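Local coordinates for water-soluble chlorophyll protein (Brassicaceae, PDB 5HPZ) that binds chlorophyll in a water-soluble, four-chain assembly built on the Kunitz-type beta-trefoil fold and probably tunes the pigment's spectrum by deforming its ring, at residues I158-D162 and D163-L167. Numbering follows the deposited sequence.
Sequences IATND and DAKTL
Asp162 and Lys165 meet in the turn that leads from strand 155-160 of the beta-trefoil into the short 3-10 segment 163-165, on the surface of the protein. Among the backbone-directed bonds, Lys165 N donates to Asp162 O at 2.9 Å, the i to i+3 spacing of a 3-10 turn; the donor lies above the carbonyl plane, 46° out of it. Asp162 OD1 accepts from Ala164 N, two residues on, at 2.9 Å, bent to 142° at the hydrogen; with CG anti to the backbone N (chi1 -178°), the carboxylate sits beside the carbonyl carbon, where OD1 is met on its anti side, out of the carboxylate plane. Just upstream, Asp162 N donates to Thr160 OG1 (3.0 Å), closing an ST turn.

Charge contributes more loosely. Asp162 OD2 lies 3.8 Å from Lys165 NZ, a long salt bridge in which the two side chains cross at about a right angle; the lysine also pairs with Glu108, which in turn hydrogen-bonds Thr160 OG1. Putting an alanine at Asp162 would probably leave Ala164 N without its acceptor and cost Lys165 this long second pairing, with Glu108 remaining.

The apolar share is slight, Thr160 CG2 resting 4.0 Å from Lys165 CB. Finally, a water donates to Asp162 O at 2.8 Å and sits 2.6 Å from Thr166 OG1, bridging the two.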
# COMPACT_ATOMS: atom_id res chain seq x y z
N ILE A 158 20.44 6.20 9.10
CA ILE A 158 21.55 5.34 8.72
C ILE A 158 22.72 5.45 9.69
O ILE A 158 22.75 6.31 10.55
CB ILE A 158 22.07 5.73 7.35
CG1 ILE A 158 22.59 7.17 7.42
CG2 ILE A 158 20.99 5.49 6.30
CD1 ILE A 158 22.77 7.81 6.07
N ALA A 159 23.67 4.53 9.61
CA ALA A 159 24.95 4.68 10.29
C ALA A 159 26.01 5.22 9.32
O ALA A 159 26.19 4.73 8.22
CB ALA A 159 25.43 3.36 10.92
N THR A 160 26.74 6.23 9.78
CA THR A 160 27.64 6.95 8.91
C THR A 160 28.79 7.49 9.73
O THR A 160 28.64 7.77 10.92
CB THR A 160 26.90 8.14 8.26
OG1 THR A 160 27.75 8.78 7.32
CG2 THR A 160 26.48 9.17 9.28
N ASN A 161 29.95 7.64 9.11
CA ASN A 161 31.02 8.40 9.73
C ASN A 161 31.21 9.77 9.09
O ASN A 161 32.21 10.41 9.34
CB ASN A 161 32.32 7.59 9.70
CG ASN A 161 32.22 6.35 10.56
OD1 ASN A 161 32.03 6.44 11.77
ND2 ASN A 161 32.35 5.20 9.95
N ASP A 162 30.26 10.21 8.27
CA ASP A 162 30.23 11.59 7.81
C ASP A 162 29.63 12.52 8.87
O ASP A 162 28.39 12.48 9.14
CB ASP A 162 29.43 11.65 6.54
CG ASP A 162 29.36 13.02 5.94
OD1 ASP A 162 29.64 14.03 6.62
OD2 ASP A 162 28.97 13.03 4.77
N ASP A 163 30.50 13.33 9.47
CA ASP A 163 30.13 14.21 10.57
C ASP A 163 28.98 15.18 10.18
O ASP A 163 28.21 15.60 11.04
CB ASP A 163 31.35 15.05 11.06
CG ASP A 163 32.40 14.24 11.84
OD1 ASP A 163 32.16 13.07 12.23
OD2 ASP A 163 33.51 14.77 12.11
N ALA A 164 28.89 15.57 8.91
CA ALA A 164 27.85 16.52 8.51
C ALA A 164 26.43 15.83 8.53
O ALA A 164 25.39 16.50 8.44
CB ALA A 164 28.15 17.06 7.14
N LYS A 165 26.39 14.50 8.65
CA LYS A 165 25.13 13.81 8.62
C LYS A 165 24.58 13.42 9.99
O LYS A 165 23.48 12.86 10.07
CB LYS A 165 25.20 12.59 7.76
CG LYS A 165 25.31 12.93 6.29
CD LYS A 165 25.24 11.64 5.55
CE LYS A 165 25.55 11.89 4.10
NZ LYS A 165 26.22 10.71 3.55
N THR A 166 25.31 13.74 11.05
CA THR A 166 24.88 13.34 12.40
C THR A 166 23.47 13.83 12.74
O THR A 166 23.09 14.94 12.39
CB THR A 166 25.88 13.87 13.41
OG1 THR A 166 27.12 13.20 13.13
CG2 THR A 166 25.45 13.56 14.86
N LEU A 167 22.70 12.95 13.36
CA LEU A 167 21.36 13.28 13.84
C LEU A 167 21.44 13.67 15.29
O LEU A 167 21.79 12.83 16.13
CB LEU A 167 20.44 12.07 13.67
CG LEU A 167 19.01 12.35 14.19
CD1 LEU A 167 18.32 13.46 13.38
CD2 LEU A 167 18.25 11.03 14.08
O HOH W 1 27.80 11.25 11.56